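Local atomic coordinates of outer membrane porin protein 32 (PDB entry 2FGQ), a protein that forms anion-selective channels as a homotrimeric porin in the bacterial outer membrane. Residues 285-299 and 317-331. Numbering follows the deposited sequence.
Sequences RTALYGNLAFLKNKD and AGESQTGVQVGIRHA. With SO4 (sulfate ion), chain F.
Y289 lays its ring over G327, its hydrogen-bonded partner, where strands 286-297 and 320-331 run antiparallel as the last hairpin of the sixteen-stranded porin barrel. The CA of G327 makes a CH-pi contact over one ring face, 4.0 Å from the Y289 centroid. The ring lies back over the neighbouring strand because its CG sits between the backbone N and the carbonyl carbon (chi1 67°). Glycine suits position 327, since a CB there would run into the phenol oxygen; that oxygen reaches on to D11 and N13. A serine in place of Y289 would probably uncover the G327 backbone and leave D11 without its phenol partner. On this inward face, R329 spreads its guanidinium edge-on toward a sulfate, probably from the crystallisation liquor, with NH2 of R329 2.9 Å from O4 and NH1 3.3 Å from O1. Such a basic group on the pore side is consistent with anion selectivity.

The outward face is apolar in its middle and polar toward its ends, T286 and H330 at one, K296 and S320 at the other. L288 CD1 lies 3.9 Å from I328 CG1, and L292 CD1 meets V324 CG2 at 3.9 Å, branched side chains suited to the apolar coat of a membrane barrel; I328 also packs on V79 of the second subunit. With its CG anti to the backbone N (chi1 -177°), F294 swings toward the other strand; T322 OG1 lies at its ring edge, 3.5 Å from F294 CD1. At the subunit interface, T286 OG1 is hydrogen-bonded to E45 OE1 of the second subunit, and H330 NE2 weakly to the same oxygen. R285 and H330 lie side by side, guanidinium and imidazole planes 50° apart, and R285 NE donates within its own plane to A331 O at 3.1 Å.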
ATOM      1  N   ARG A 285     -14.130  10.780  20.479  1.00 17.04           N
ATOM      2  CA  ARG A 285     -13.569  10.182  19.275  1.00 16.05           C
ATOM      3  C   ARG A 285     -14.582   9.769  18.225  1.00 14.51           C
ATOM      4  O   ARG A 285     -14.212   9.533  17.097  1.00 15.18           O
ATOM      5  CB  ARG A 285     -12.707   8.955  19.639  1.00 17.70           C
ATOM      6  CG  ARG A 285     -11.405   9.258  20.448  1.00 22.03           C
ATOM      7  CD  ARG A 285     -10.853   8.011  21.257  1.00 27.09           C
ATOM      8  NE  ARG A 285     -10.846   6.878  20.361  1.00 31.65           N
ATOM      9  CZ  ARG A 285     -10.928   5.617  20.679  1.00 33.17           C
ATOM     10  NH1 ARG A 285     -11.004   5.204  21.952  1.00 31.86           N
ATOM     11  NH2 ARG A 285     -10.908   4.741  19.687  1.00 34.31           N
ATOM     12  N   THR A 286     -15.856   9.673  18.582  1.00 13.50           N
ATOM     13  CA  THR A 286     -16.869   9.170  17.647  1.00 12.65           C
ATOM     14  C   THR A 286     -18.026  10.180  17.489  1.00 12.58           C
ATOM     15  O   THR A 286     -18.613  10.605  18.480  1.00 13.57           O
ATOM     16  CB  THR A 286     -17.458   7.870  18.173  1.00 13.74           C
ATOM     17  OG1 THR A 286     -16.400   6.897  18.262  1.00 15.00           O
ATOM     18  CG2 THR A 286     -18.448   7.317  17.197  1.00 15.10           C
ATOM     19  N   ALA A 287     -18.335  10.550  16.255  1.00 12.10           N
ATOM     20  CA  ALA A 287     -19.428  11.482  15.969  1.00 13.13           C
ATOM     21  C   ALA A 287     -20.267  10.988  14.821  1.00 12.68           C
ATOM     22  O   ALA A 287     -19.784  10.313  13.917  1.00 13.05           O
ATOM     23  CB  ALA A 287     -18.862  12.849  15.609  1.00 14.78           C
ATOM     24  N   LEU A 288     -21.553  11.310  14.882  1.00 13.10           N
ATOM     25  CA  LEU A 288     -22.447  11.219  13.741  1.00 12.94           C
ATOM     26  C   LEU A 288     -22.543  12.609  13.120  1.00 12.66           C
ATOM     27  O   LEU A 288     -22.459  13.620  13.816  1.00 14.84           O
ATOM     28  CB  LEU A 288     -23.812  10.732  14.213  1.00 14.32           C
ATOM     29  CG  LEU A 288     -24.178   9.269  14.339  1.00 22.48           C
ATOM     30  CD1 LEU A 288     -23.111   8.265  14.221  1.00 21.62           C
ATOM     31  CD2 LEU A 288     -25.323   9.006  15.407  1.00 21.23           C
ATOM     32  N   TYR A 289     -22.757  12.678  11.822  1.00 11.34           N
ATOM     33  CA  TYR A 289     -22.836  13.972  11.176  1.00 11.53           C
ATOM     34  C   TYR A 289     -23.723  13.960   9.970  1.00 11.09           C
ATOM     35  O   TYR A 289     -24.022  12.924   9.398  1.00 11.72           O
ATOM     36  CB  TYR A 289     -21.432  14.475  10.777  1.00 11.66           C
ATOM     37  CG  TYR A 289     -20.785  13.646   9.677  1.00 10.74           C
ATOM     38  CD1 TYR A 289     -19.941  12.587   9.966  1.00 10.93           C
ATOM     39  CD2 TYR A 289     -21.041  13.915   8.349  1.00 12.62           C
ATOM     40  CE1 TYR A 289     -19.379  11.810   8.951  1.00 11.40           C
ATOM     41  CE2 TYR A 289     -20.498  13.139   7.331  1.00 12.27           C
ATOM     42  CZ  TYR A 289     -19.623  12.116   7.627  1.00 10.14           C
ATOM     43  OH  TYR A 289     -19.056  11.398   6.601  1.00 12.54           O
ATOM     44  N   GLY A 290     -24.168  15.156   9.596  1.00 11.97           N
ATOM     45  CA  GLY A 290     -24.891  15.379   8.366  1.00 12.04           C
ATOM     46  C   GLY A 290     -24.510  16.685   7.725  1.00 11.91           C
ATOM     47  O   GLY A 290     -24.305  17.677   8.428  1.00 13.90           O
ATOM     48  N   ASN A 291     -24.382  16.655   6.408  1.00 11.41           N
ATOM     49  CA  ASN A 291     -24.111  17.821   5.587  1.00 12.95           C
ATOM     50  C   ASN A 291     -25.190  17.934   4.520  1.00 13.34           C
ATOM     51  O   ASN A 291     -25.567  16.915   3.923  1.00 12.66           O
ATOM     52  CB  ASN A 291     -22.778  17.653   4.861  1.00 12.38           C
ATOM     53  CG  ASN A 291     -21.609  17.526   5.773  1.00 13.90           C
ATOM     54  OD1 ASN A 291     -20.651  16.769   5.458  1.00 16.81           O
ATOM     55  ND2 ASN A 291     -21.589  18.297   6.818  1.00 11.63           N
ATOM     56  N   LEU A 292     -25.692  19.154   4.312  1.00 13.88           N
ATOM     57  CA  LEU A 292     -26.657  19.461   3.268  1.00 13.84           C
ATOM     58  C   LEU A 292     -26.105  20.629   2.493  1.00 13.78           C
ATOM     59  O   LEU A 292     -25.852  21.679   3.083  1.00 15.39           O
ATOM     60  CB  LEU A 292     -28.007  19.869   3.902  1.00 13.69           C
ATOM     61  CG  LEU A 292     -29.117  20.363   2.984  1.00 17.23           C
ATOM     62  CD1 LEU A 292     -29.525  19.335   1.951  1.00 19.41           C
ATOM     63  CD2 LEU A 292     -30.326  20.795   3.826  1.00 22.33           C
ATOM     64  N   ALA A 293     -25.981  20.496   1.188  1.00 12.90           N
ATOM     65  CA  ALA A 293     -25.407  21.577   0.391  1.00 14.18           C
ATOM     66  C   ALA A 293     -26.189  21.852  -0.875  1.00 14.36           C
ATOM     67  O   ALA A 293     -26.828  20.980  -1.466  1.00 15.05           O
ATOM     68  CB  ALA A 293     -24.006  21.239   0.033  1.00 15.33           C
ATOM     69  N   PHE A 294     -26.105  23.108  -1.294  1.00 16.11           N
ATOM     70  CA  PHE A 294     -26.766  23.588  -2.499  1.00 16.23           C
ATOM     71  C   PHE A 294     -25.751  24.415  -3.251  1.00 16.23           C
ATOM     72  O   PHE A 294     -25.207  25.356  -2.696  1.00 18.25           O
ATOM     73  CB  PHE A 294     -27.994  24.453  -2.137  1.00 17.52           C
ATOM     74  CG  PHE A 294     -28.766  24.935  -3.324  1.00 20.89           C
ATOM     75  CD1 PHE A 294     -29.477  24.046  -4.110  1.00 24.18           C
ATOM     76  CD2 PHE A 294     -28.783  26.304  -3.651  1.00 26.22           C
ATOM     77  CE1 PHE A 294     -30.204  24.502  -5.224  1.00 27.24           C
ATOM     78  CE2 PHE A 294     -29.488  26.765  -4.759  1.00 25.69           C
ATOM     79  CZ  PHE A 294     -30.218  25.864  -5.534  1.00 26.30           C
ATOM     80  N   LEU A 295     -25.502  24.053  -4.500  1.00 15.26           N
ATOM     81  CA  LEU A 295     -24.532  24.690  -5.347  1.00 14.92           C
ATOM     82  C   LEU A 295     -25.259  25.181  -6.600  1.00 15.83           C
ATOM     83  O   LEU A 295     -25.802  24.410  -7.367  1.00 16.40           O
ATOM     84  CB  LEU A 295     -23.429  23.712  -5.727  1.00 14.95           C
ATOM     85  CG  LEU A 295     -22.227  24.105  -6.571  1.00 17.52           C
ATOM     86  CD1 LEU A 295     -21.464  25.252  -5.964  1.00 20.24           C
ATOM     87  CD2 LEU A 295     -21.271  22.897  -6.803  1.00 18.12           C
ATOM     88  N   LYS A 296     -25.237  26.496  -6.807  1.00 15.14           N
ATOM     89  CA  LYS A 296     -25.896  27.117  -7.944  1.00 15.49           C
ATOM     90  C   LYS A 296     -24.874  27.647  -8.918  1.00 15.55           C
ATOM     91  O   LYS A 296     -24.185  28.612  -8.621  1.00 16.16           O
ATOM     92  CB  LYS A 296     -26.726  28.284  -7.425  1.00 17.37           C
ATOM     93  CG  LYS A 296     -27.492  29.049  -8.473  1.00 22.79           C
ATOM     94  CD  LYS A 296     -28.348  30.143  -7.764  1.00 29.88           C
ATOM     95  CE  LYS A 296     -29.816  29.749  -7.603  1.00 35.87           C
ATOM     96  NZ  LYS A 296     -30.333  29.914  -6.192  1.00 41.88           N
ATOM     97  N   ASN A 297     -24.769  27.006 -10.070  1.00 14.27           N
ATOM     98  CA  ASN A 297     -23.931  27.470 -11.143  1.00 14.64           C
ATOM     99  C   ASN A 297     -24.722  28.457 -11.984  1.00 15.94           C
ATOM    100  O   ASN A 297     -25.872  28.208 -12.290  1.00 17.38           O
ATOM    101  CB  ASN A 297     -23.525  26.315 -12.034  1.00 14.28           C
ATOM    102  CG  ASN A 297     -22.599  25.342 -11.345  1.00 13.65           C
ATOM    103  OD1 ASN A 297     -23.005  24.193 -10.957  1.00 17.78           O
ATOM    104  ND2 ASN A 297     -21.388  25.759 -11.164  1.00 11.33           N
ATOM    105  N   LYS A 298     -24.063  29.533 -12.384  1.00 15.94           N
ATOM    106  CA  LYS A 298     -24.627  30.466 -13.370  1.00 18.16           C
ATOM    107  C   LYS A 298     -23.897  30.317 -14.697  1.00 17.84           C
ATOM    108  O   LYS A 298     -22.702  29.943 -14.764  1.00 17.08           O
ATOM    109  CB  LYS A 298     -24.512  31.897 -12.857  1.00 20.05           C
ATOM    110  CG  LYS A 298     -25.190  32.156 -11.526  1.00 24.50           C
ATOM    111  CD  LYS A 298     -26.692  31.917 -11.554  1.00 31.11           C
ATOM    112  CE  LYS A 298     -27.460  33.151 -12.021  1.00 35.66           C
ATOM    113  NZ  LYS A 298     -28.945  32.831 -12.079  1.00 40.53           N
ATOM    114  N   ASP A 299     -24.613  30.600 -15.781  1.00 17.55           N
ATOM    115  CA  ASP A 299     -24.018  30.718 -17.098  1.00 18.94           C
ATOM    116  C   ASP A 299     -23.233  29.475 -17.507  1.00 18.32           C
ATOM    117  O   ASP A 299     -23.829  28.378 -17.611  1.00 19.41           O
ATOM    118  CB  ASP A 299     -23.207  32.014 -17.153  1.00 18.94           C
ATOM    119  CG  ASP A 299     -24.068  33.225 -16.909  1.00 23.31           C
ATOM    120  OD1 ASP A 299     -25.115  33.321 -17.585  1.00 26.71           O
ATOM    121  OD2 ASP A 299     -23.799  34.140 -16.089  1.00 26.69           O
ATOM    122  N   ALA A 317     -23.804  22.926 -17.524  1.00 18.69           N
ATOM    123  CA  ALA A 317     -23.665  24.365 -17.381  1.00 18.51           C
ATOM    124  C   ALA A 317     -24.921  25.012 -16.839  1.00 18.19           C
ATOM    125  O   ALA A 317     -26.042  24.745 -17.314  1.00 20.50           O
ATOM    126  CB  ALA A 317     -23.319  24.978 -18.733  1.00 19.25           C
ATOM    127  N   GLY A 318     -24.742  25.819 -15.811  1.00 16.99           N
ATOM    128  CA  GLY A 318     -25.813  26.612 -15.258  1.00 16.76           C
ATOM    129  C   GLY A 318     -26.807  25.886 -14.386  1.00 17.85           C
ATOM    130  O   GLY A 318     -27.816  26.479 -13.977  1.00 18.73           O
ATOM    131  N   GLU A 319     -26.495  24.638 -14.054  1.00 18.34           N
ATOM    132  CA  GLU A 319     -27.380  23.839 -13.230  1.00 18.65           C
ATOM    133  C   GLU A 319     -27.109  24.039 -11.754  1.00 17.92           C
ATOM    134  O   GLU A 319     -25.976  24.297 -11.347  1.00 17.96           O
ATOM    135  CB  GLU A 319     -27.192  22.351 -13.529  1.00 19.06           C
ATOM    136  CG  GLU A 319     -27.702  21.899 -14.882  1.00 23.34           C
ATOM    137  CD  GLU A 319     -29.209  21.944 -14.989  1.00 28.25           C
ATOM    138  OE1 GLU A 319     -29.902  21.428 -14.095  1.00 31.72           O
ATOM    139  OE2 GLU A 319     -29.698  22.526 -15.969  1.00 36.22           O
ATOM    140  N   SER A 320     -28.152  23.890 -10.950  1.00 17.14           N
ATOM    141  CA  SER A 320     -28.017  23.874  -9.518  1.00 17.48           C
ATOM    142  C   SER A 320     -27.990  22.407  -9.113  1.00 17.37           C
ATOM    143  O   SER A 320     -28.683  21.577  -9.702  1.00 20.63           O
ATOM    144  CB  SER A 320     -29.214  24.549  -8.857  1.00 18.42           C
ATOM    145  OG  SER A 320     -29.241  25.939  -9.169  1.00 23.79           O
ATOM    146  N   GLN A 321     -27.229  22.097  -8.081  1.00 15.51           N
ATOM    147  CA  GLN A 321     -27.116  20.739  -7.562  1.00 14.15           C
ATOM    148  C   GLN A 321     -27.304  20.755  -6.045  1.00 14.23           C
ATOM    149  O   GLN A 321     -26.817  21.628  -5.346  1.00 14.64           O
ATOM    150  CB  GLN A 321     -25.744  20.212  -7.907  1.00 14.90           C
ATOM    151  CG  GLN A 321     -25.539  18.720  -7.703  1.00 14.08           C
ATOM    152  CD  GLN A 321     -24.044  18.335  -7.710  1.00 14.12           C
ATOM    153  OE1 GLN A 321     -23.647  17.259  -8.217  1.00 18.48           O
ATOM    154  NE2 GLN A 321     -23.236  19.202  -7.148  1.00 12.06           N
ATOM    155  N   THR A 322     -28.031  19.767  -5.546  1.00 14.21           N
ATOM    156  CA  THR A 322     -28.213  19.566  -4.135  1.00 14.54           C
ATOM    157  C   THR A 322     -27.535  18.275  -3.733  1.00 14.41           C
ATOM    158  O   THR A 322     -27.622  17.276  -4.436  1.00 15.37           O
ATOM    159  CB  THR A 322     -29.719  19.488  -3.827  1.00 16.03           C
ATOM    160  OG1 THR A 322     -30.348  20.694  -4.285  1.00 19.70           O
ATOM    161  CG2 THR A 322     -29.991  19.461  -2.339  1.00 19.15           C
ATOM    162  N   GLY A 323     -26.912  18.295  -2.574  1.00 13.36           N
ATOM    163  CA  GLY A 323     -26.264  17.103  -2.043  1.00 13.05           C
ATOM    164  C   GLY A 323     -26.470  16.940  -0.565  1.00 12.74           C
ATOM    165  O   GLY A 323     -26.702  17.900   0.175  1.00 12.96           O
ATOM    166  N   VAL A 324     -26.394  15.690  -0.134  1.00 13.22           N
ATOM    167  CA  VAL A 324     -26.565  15.320   1.261  1.00 13.75           C
ATOM    168  C   VAL A 324     -25.516  14.242   1.581  1.00 12.69           C
ATOM    169  O   VAL A 324     -25.266  13.344   0.762  1.00 13.47           O
ATOM    170  CB  VAL A 324     -27.977  14.685   1.508  1.00 15.43           C
ATOM    171  CG1 VAL A 324     -28.169  14.394   2.990  1.00 18.16           C
ATOM    172  CG2 VAL A 324     -29.038  15.568   0.985  1.00 19.32           C
ATOM    173  N   GLN A 325     -24.967  14.300   2.792  1.00 12.54           N
ATOM    174  CA  GLN A 325     -24.074  13.245   3.324  1.00 12.41           C
ATOM    175  C   GLN A 325     -24.481  13.029   4.762  1.00 13.03           C
ATOM    176  O   GLN A 325     -24.654  14.002   5.518  1.00 14.30           O
ATOM    177  CB  GLN A 325     -22.604  13.686   3.367  1.00 14.39           C
ATOM    178  CG  GLN A 325     -21.905  13.758   2.108  1.00 17.08           C
ATOM    179  CD  GLN A 325     -20.473  14.243   2.260  1.00 15.04           C
ATOM    180  OE1 GLN A 325     -20.241  15.236   2.951  1.00 15.03           O
ATOM    181  NE2 GLN A 325     -19.538  13.583   1.589  1.00 13.08           N
ATOM    182  N   VAL A 326     -24.629  11.780   5.157  1.00 10.66           N
ATOM    183  CA  VAL A 326     -24.887  11.444   6.551  1.00 12.38           C
ATOM    184  C   VAL A 326     -23.952  10.280   6.885  1.00 11.00           C
ATOM    185  O   VAL A 326     -23.939   9.298   6.178  1.00 11.37           O
ATOM    186  CB  VAL A 326     -26.350  11.018   6.755  1.00 12.78           C
ATOM    187  CG1 VAL A 326     -26.595  10.494   8.153  1.00 16.48           C
ATOM    188  CG2 VAL A 326     -27.303  12.202   6.484  1.00 15.28           C
ATOM    189  N   GLY A 327     -23.236  10.392   7.982  1.00 10.72           N
ATOM    190  CA  GLY A 327     -22.165   9.445   8.256  1.00 11.02           C
ATOM    191  C   GLY A 327     -21.713   9.395   9.697  1.00 11.54           C
ATOM    192  O   GLY A 327     -22.295  10.002  10.593  1.00 11.22           O
ATOM    193  N   ILE A 328     -20.661   8.610   9.900  1.00 10.74           N
ATOM    194  CA  ILE A 328     -20.034   8.423  11.188  1.00 11.16           C
ATOM    195  C   ILE A 328     -18.553   8.675  10.986  1.00 11.60           C
ATOM    196  O   ILE A 328     -17.955   8.254   9.982  1.00 12.68           O
ATOM    197  CB  ILE A 328     -20.309   6.991  11.749  1.00 12.79           C
ATOM    198  CG1 ILE A 328     -19.626   6.778  13.113  1.00 13.45           C
ATOM    199  CG2 ILE A 328     -19.890   5.886  10.818  1.00 13.28           C
ATOM    200  CD1 ILE A 328     -20.109   5.558  13.874  1.00 14.94           C
ATOM    201  N   ARG A 329     -17.967   9.346  11.969  1.00 11.25           N
ATOM    202  CA  ARG A 329     -16.525   9.541  11.997  1.00 10.88           C
ATOM    203  C   ARG A 329     -16.003   8.922  13.284  1.00 11.14           C
ATOM    204  O   ARG A 329     -16.455   9.268  14.376  1.00 11.90           O
ATOM    205  CB  ARG A 329     -16.252  11.042  11.973  1.00 11.84           C
ATOM    206  CG  ARG A 329     -14.828  11.393  12.266  1.00 15.83           C
ATOM    207  CD  ARG A 329     -14.824  12.272  13.526  1.00 26.50           C
ATOM    208  NE  ARG A 329     -14.848  13.491  12.907  1.00 20.03           N
ATOM    209  CZ  ARG A 329     -15.255  14.729  13.284  1.00 20.51           C
ATOM    210  NH1 ARG A 329     -15.829  15.134  14.449  1.00 23.87           N
ATOM    211  NH2 ARG A 329     -15.032  15.647  12.372  1.00 19.13           N
ATOM    212  N   HIS A 330     -15.033   8.029  13.169  1.00 10.93           N
ATOM    213  CA  HIS A 330     -14.449   7.361  14.317  1.00 11.15           C
ATOM    214  C   HIS A 330     -12.934   7.551  14.264  1.00 11.03           C
ATOM    215  O   HIS A 330     -12.259   7.042  13.358  1.00 12.07           O
ATOM    216  CB  HIS A 330     -14.768   5.888  14.358  1.00 12.65           C
ATOM    217  CG  HIS A 330     -14.221   5.231  15.567  1.00 11.94           C
ATOM    218  ND1 HIS A 330     -13.190   4.311  15.545  1.00 17.29           N
ATOM    219  CD2 HIS A 330     -14.528   5.422  16.866  1.00 10.75           C
ATOM    220  CE1 HIS A 330     -12.913   3.957  16.797  1.00 15.52           C
ATOM    221  NE2 HIS A 330     -13.729   4.592  17.609  1.00 20.19           N
ATOM    222  N   ALA A 331     -12.424   8.248  15.257  1.00 12.30           N
ATOM    223  CA  ALA A 331     -10.978   8.486  15.400  1.00 12.41           C
ATOM    224  C   ALA A 331     -10.391   7.467  16.347  1.00 14.82           C
ATOM    225  O   ALA A 331     -11.058   7.025  17.281  1.00 16.09           O
ATOM    226  CB  ALA A 331     -10.722   9.885  15.945  1.00 13.97           C
TER
HETATM  227  S   SO4 F 600     -15.732  19.200  13.625  1.00 44.17           S
HETATM  228  O1  SO4 F 600     -16.287  18.363  14.697  1.00 40.63           O
HETATM  229  O2  SO4 F 600     -16.584  20.382  13.422  1.00 40.54           O
HETATM  230  O3  SO4 F 600     -14.401  19.665  14.036  1.00 44.39           O
HETATM  231  O4  SO4 F 600     -15.622  18.436  12.377  1.00 40.16           O